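Periplasmic binding protein (Veillonella parvula, PDB 4LJS) probably binds a ligand such as a metal chelate in the periplasm for delivery to a membrane transporter, as related periplasmic binding proteins do. Local coordinates at residues K193-K205 and Q243-E256. Residues are numbered along the deposited sequence; the frame is centred on the assembly and turned at random.
Sequences KPPKALFIEVQGK and QNPDVIFLIVSDGE
The backbones of Leu-198 and Ile-200 in strand 196-203 flank Phe-249 of strand 247-252, a parallel beta pairing in the C-terminal lobe of a periplasmic binding protein fold. Leu-198 N donates to Val-247 O and Phe-249 N returns to Leu-198 O at 2.7 Å; Ile-200 repeats the pattern with Phe-249 O and Ile-251 N. Beyond Ile-251 the strands part: Val-202 N and Ile-251 O are 4.2 Å apart, and the water modelled between them lies doubtfully close to Val-202 N. At the other end, just before strand 247-252, the short side chain of Asp-246 turns toward Lys-196 and puts OD2, met on its anti side, 2.7 Å from the backbone N of Lys-196 in a nearly straight bond (175°).

On one face the rings of Phe-199 and Phe-249 lie side by side, planes 16° apart but slid so that they barely overlap; Phe-249 CD2 sits over the Phe-199 ring, 3.4 Å from CE2. Val-306 and Leu-310 of helix 299-310 cover this face. On the other, branched aliphatic chains fill the buried space: Ile-200 CD1 meets Leu-250 CD2 at 3.8 Å.

Farther along, chi1 of 175° swings Glu-201 CG opposite the backbone N, and the straight chain beyond passes Ile-251 O to bring OE2 beside Ser-253 and Glu-256, while OE1 is held by Arg-208 and Tyr-210. Cutting Glu-201 back to an alanine would probably leave Arg-208 without its salt-bridge mate and Gln-203 NE2 with just its weak bonds to Glu-256. Glu-201 OE2 and Glu-256 OE1, like charges, come within 3.7 Å, an approach the Gln-203 amide probably eases: NE2 donates to Glu-201 OE2 from above the carboxylate plane, and weakly to Glu-256 OE1 at 2.9 Å.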
loop_
_atom_site.group_PDB
_atom_site.type_symbol
_atom_site.label_atom_id
_atom_site.label_comp_id
_atom_site.label_asym_id
_atom_site.label_seq_id
_atom_site.Cartn_x
_atom_site.Cartn_y
_atom_site.Cartn_z
ATOM N N LYS A 193 15.493 -16.848 -18.541
ATOM C CA LYS A 193 14.648 -17.727 -17.739
ATOM C C LYS A 193 14.035 -16.940 -16.587
ATOM O O LYS A 193 14.759 -16.290 -15.832
ATOM C CB LYS A 193 15.462 -18.898 -17.186
ATOM C CG LYS A 193 14.665 -19.857 -16.316
ATOM C CD LYS A 193 15.454 -21.128 -16.027
ATOM C CE LYS A 193 14.634 -22.111 -15.200
ATOM N NZ LYS A 193 15.338 -23.410 -14.993
ATOM N N PRO A 194 12.698 -16.995 -16.451
ATOM C CA PRO A 194 11.989 -16.281 -15.383
ATOM C C PRO A 194 12.470 -16.746 -14.018
ATOM O O PRO A 194 12.603 -17.949 -13.810
ATOM C CB PRO A 194 10.528 -16.702 -15.582
ATOM C CG PRO A 194 10.449 -17.193 -16.985
ATOM C CD PRO A 194 11.785 -17.803 -17.275
ATOM N N PRO A 195 12.741 -15.806 -13.103
ATOM C CA PRO A 195 13.214 -16.168 -11.763
ATOM C C PRO A 195 12.083 -16.774 -10.933
ATOM O O PRO A 195 10.924 -16.403 -11.115
ATOM C CB PRO A 195 13.639 -14.820 -11.175
ATOM C CG PRO A 195 12.770 -13.829 -11.865
ATOM C CD PRO A 195 12.600 -14.348 -13.268
ATOM N N LYS A 196 12.415 -17.708 -10.047
ATOM C CA LYS A 196 11.422 -18.287 -9.149
ATOM C C LYS A 196 11.441 -17.578 -7.788
ATOM O O LYS A 196 12.428 -17.660 -7.044
ATOM C CB LYS A 196 11.651 -19.795 -8.983
ATOM C CG LYS A 196 10.659 -20.455 -8.032
ATOM C CD LYS A 196 9.974 -21.673 -8.640
ATOM C CE LYS A 196 10.901 -22.868 -8.693
ATOM N NZ LYS A 196 10.131 -24.143 -8.638
ATOM N N ALA A 197 10.347 -16.892 -7.466
ATOM C CA ALA A 197 10.289 -16.054 -6.269
ATOM C C ALA A 197 9.405 -16.617 -5.154
ATOM O O ALA A 197 8.385 -17.263 -5.415
ATOM C CB ALA A 197 9.826 -14.644 -6.632
ATOM N N LEU A 198 9.803 -16.345 -3.912
ATOM C CA LEU A 198 8.998 -16.681 -2.747
ATOM C C LEU A 198 8.767 -15.450 -1.885
ATOM O O LEU A 198 9.720 -14.777 -1.492
ATOM C CB LEU A 198 9.679 -17.768 -1.914
ATOM C CG LEU A 198 8.999 -18.066 -0.578
ATOM C CD1 LEU A 198 7.648 -18.739 -0.797
ATOM C CD2 LEU A 198 9.895 -18.902 0.325
ATOM N N PHE A 199 7.500 -15.158 -1.595
ATOM C CA PHE A 199 7.151 -14.060 -0.700
ATOM C C PHE A 199 6.607 -14.619 0.604
ATOM O O PHE A 199 5.588 -15.316 0.616
ATOM C CB PHE A 199 6.095 -13.155 -1.328
ATOM C CG PHE A 199 6.523 -12.523 -2.620
ATOM C CD1 PHE A 199 6.427 -13.220 -3.816
ATOM C CD2 PHE A 199 7.004 -11.226 -2.643
ATOM C CE1 PHE A 199 6.811 -12.633 -5.010
ATOM C CE2 PHE A 199 7.392 -10.632 -3.831
ATOM C CZ PHE A 199 7.300 -11.340 -5.017
ATOM N N ILE A 200 7.292 -14.319 1.700
ATOM C CA ILE A 200 6.855 -14.778 3.011
ATOM C C ILE A 200 7.033 -13.707 4.073
ATOM O O ILE A 200 7.909 -12.847 3.960
ATOM C CB ILE A 200 7.614 -16.044 3.467
ATOM C CG1 ILE A 200 9.122 -15.858 3.283
ATOM C CG2 ILE A 200 7.130 -17.261 2.698
ATOM C CD1 ILE A 200 9.958 -16.856 4.049
ATOM N N GLU A 201 6.185 -13.760 5.097
ATOM C CA GLU A 201 6.361 -12.944 6.293
ATOM C C GLU A 201 6.668 -13.876 7.447
ATOM O O GLU A 201 6.031 -14.920 7.595
ATOM C CB GLU A 201 5.109 -12.113 6.615
ATOM C CG GLU A 201 5.215 -11.347 7.940
ATOM C CD GLU A 201 3.989 -10.500 8.274
ATOM O OE1 GLU A 201 2.939 -10.660 7.610
ATOM O OE2 GLU A 201 4.086 -9.670 9.210
ATOM N N VAL A 202 7.651 -13.507 8.259
ATOM C CA VAL A 202 8.027 -14.331 9.396
ATOM C C VAL A 202 7.226 -13.953 10.633
ATOM O O VAL A 202 7.224 -12.797 11.055
ATOM C CB VAL A 202 9.527 -14.225 9.702
ATOM C CG1 VAL A 202 9.843 -14.898 11.032
ATOM C CG2 VAL A 202 10.330 -14.844 8.573
ATOM N N GLN A 203 6.532 -14.939 11.194
ATOM C CA GLN A 203 5.755 -14.751 12.408
ATOM C C GLN A 203 6.122 -15.840 13.396
ATOM O O GLN A 203 5.647 -16.972 13.291
ATOM C CB GLN A 203 4.261 -14.795 12.102
ATOM C CG GLN A 203 3.740 -13.521 11.469
ATOM C CD GLN A 203 3.734 -12.360 12.446
ATOM O OE1 GLN A 203 3.361 -12.514 13.611
ATOM N NE2 GLN A 203 4.156 -11.194 11.980
ATOM N N GLY A 204 6.973 -15.490 14.353
ATOM C CA GLY A 204 7.518 -16.469 15.271
ATOM C C GLY A 204 8.428 -17.414 14.514
ATOM O O GLY A 204 9.382 -16.987 13.858
ATOM N N LYS A 205 8.123 -18.704 14.586
ATOM C CA LYS A 205 8.922 -19.708 13.901
ATOM C C LYS A 205 8.226 -20.182 12.635
ATOM O O LYS A 205 8.499 -21.276 12.143
ATOM C CB LYS A 205 9.191 -20.896 14.828
ATOM N N GLN A 243 10.512 -26.346 -3.286
ATOM C CA GLN A 243 10.195 -25.325 -4.280
ATOM C C GLN A 243 11.447 -24.593 -4.756
ATOM O O GLN A 243 11.571 -24.264 -5.937
ATOM C CB GLN A 243 9.155 -24.342 -3.737
ATOM C CG GLN A 243 7.765 -24.942 -3.587
ATOM C CD GLN A 243 7.133 -25.271 -4.923
ATOM O OE1 GLN A 243 7.148 -24.455 -5.847
ATOM N NE2 GLN A 243 6.579 -26.475 -5.038
ATOM N N ASN A 244 12.367 -24.345 -3.827
ATOM C CA ASN A 244 13.701 -23.835 -4.153
ATOM C C ASN A 244 13.708 -22.498 -4.912
ATOM O O ASN A 244 14.118 -22.438 -6.069
ATOM C CB ASN A 244 14.486 -24.904 -4.929
ATOM C CG ASN A 244 15.982 -24.671 -4.904
ATOM O OD1 ASN A 244 16.512 -24.049 -3.985
ATOM N ND2 ASN A 244 16.673 -25.178 -5.918
ATOM N N PRO A 245 13.264 -21.417 -4.255
ATOM C CA PRO A 245 13.240 -20.116 -4.931
ATOM C C PRO A 245 14.636 -19.569 -5.215
ATOM O O PRO A 245 15.556 -19.786 -4.426
ATOM C CB PRO A 245 12.533 -19.212 -3.920
ATOM C CG PRO A 245 12.788 -19.860 -2.592
ATOM C CD PRO A 245 12.787 -21.331 -2.863
ATOM N N ASP A 246 14.772 -18.871 -6.339
ATOM C CA ASP A 246 15.974 -18.110 -6.665
ATOM C C ASP A 246 16.146 -16.886 -5.775
ATOM O O ASP A 246 17.269 -16.428 -5.557
ATOM C CB ASP A 246 15.900 -17.622 -8.107
ATOM C CG ASP A 246 15.782 -18.750 -9.092
ATOM O OD1 ASP A 246 16.552 -19.726 -8.966
ATOM O OD2 ASP A 246 14.914 -18.660 -9.984
ATOM N N VAL A 247 15.026 -16.343 -5.299
ATOM C CA VAL A 247 15.023 -15.127 -4.487
ATOM C C VAL A 247 13.861 -15.155 -3.486
ATOM O O VAL A 247 12.729 -15.502 -3.835
ATOM C CB VAL A 247 14.958 -13.850 -5.372
ATOM C CG1 VAL A 247 13.791 -13.922 -6.353
ATOM C CG2 VAL A 247 14.862 -12.595 -4.521
ATOM N N ILE A 248 14.155 -14.824 -2.233
ATOM C CA ILE A 248 13.133 -14.757 -1.202
ATOM C C ILE A 248 12.858 -13.316 -0.818
ATOM O O ILE A 248 13.778 -12.542 -0.558
ATOM C CB ILE A 248 13.564 -15.505 0.063
ATOM C CG1 ILE A 248 13.707 -17.000 -0.225
ATOM C CG2 ILE A 248 12.560 -15.267 1.196
ATOM C CD1 ILE A 248 14.241 -17.794 0.946
ATOM N N PHE A 249 11.586 -12.952 -0.783
ATOM C CA PHE A 249 11.205 -11.662 -0.232
ATOM C C PHE A 249 10.625 -11.842 1.162
ATOM O O PHE A 249 9.644 -12.566 1.354
ATOM C CB PHE A 249 10.248 -10.935 -1.170
ATOM C CG PHE A 249 10.879 -10.557 -2.477
ATOM C CD1 PHE A 249 11.703 -9.440 -2.564
ATOM C CD2 PHE A 249 10.698 -11.337 -3.603
ATOM C CE1 PHE A 249 12.304 -9.093 -3.750
ATOM C CE2 PHE A 249 11.292 -10.992 -4.801
ATOM C CZ PHE A 249 12.099 -9.868 -4.876
ATOM N N LEU A 250 11.272 -11.210 2.133
ATOM C CA LEU A 250 10.807 -11.226 3.517
ATOM C C LEU A 250 9.927 -10.012 3.787
ATOM O O LEU A 250 10.418 -8.885 3.904
ATOM C CB LEU A 250 11.991 -11.226 4.484
ATOM C CG LEU A 250 12.896 -12.460 4.494
ATOM C CD1 LEU A 250 13.934 -12.337 5.602
ATOM C CD2 LEU A 250 12.079 -13.734 4.658
ATOM N N ILE A 251 8.626 -10.247 3.881
ATOM C CA ILE A 251 7.674 -9.177 4.145
ATOM C C ILE A 251 7.651 -8.819 5.631
ATOM O O ILE A 251 7.540 -9.694 6.488
ATOM C CB ILE A 251 6.273 -9.553 3.631
ATOM C CG1 ILE A 251 6.321 -9.728 2.109
ATOM C CG2 ILE A 251 5.247 -8.497 4.019
ATOM C CD1 ILE A 251 5.065 -10.305 1.506
ATOM N N VAL A 252 7.784 -7.528 5.930
ATOM C CA VAL A 252 7.847 -7.073 7.318
ATOM C C VAL A 252 6.805 -6.009 7.598
ATOM O O VAL A 252 6.729 -5.006 6.882
ATOM C CB VAL A 252 9.216 -6.465 7.663
ATOM C CG1 VAL A 252 9.345 -6.281 9.186
ATOM C CG2 VAL A 252 10.335 -7.330 7.120
ATOM N N SER A 253 6.017 -6.219 8.647
ATOM C CA SER A 253 4.991 -5.262 9.034
ATOM C C SER A 253 5.583 -4.111 9.836
ATOM O O SER A 253 6.705 -4.205 10.335
ATOM C CB SER A 253 3.905 -5.945 9.863
ATOM O OG SER A 253 4.439 -6.428 11.078
ATOM N N ASP A 254 4.846 -3.031 9.981
ATOM C CA ASP A 254 5.442 -1.910 10.677
ATOM C C ASP A 254 5.877 -2.079 12.158
ATOM O O ASP A 254 6.979 -1.704 12.459
ATOM C CB ASP A 254 4.814 -0.537 10.333
ATOM C CG ASP A 254 3.310 -0.505 10.423
ATOM O OD1 ASP A 254 2.683 -1.465 10.875
ATOM O OD2 ASP A 254 2.758 0.527 10.059
ATOM N N GLY A 255 5.078 -2.634 13.072
ATOM C CA GLY A 255 5.597 -2.765 14.421
ATOM C C GLY A 255 6.846 -3.613 14.513
ATOM O O GLY A 255 7.646 -3.458 15.438
ATOM N N GLU A 256 7.031 -4.491 13.530
ATOM C CA GLU A 256 8.105 -5.474 13.582
ATOM C C GLU A 256 9.390 -5.039 12.884
ATOM O O GLU A 256 10.283 -5.853 12.664
ATOM C CB GLU A 256 7.606 -6.824 13.074
ATOM C CG GLU A 256 6.543 -7.407 13.999
ATOM C CD GLU A 256 5.545 -8.279 13.278
ATOM O OE1 GLU A 256 5.933 -8.928 12.286
ATOM O OE2 GLU A 256 4.368 -8.306 13.699
HETATM O O HOH W 1 8.908 -11.393 7.996
#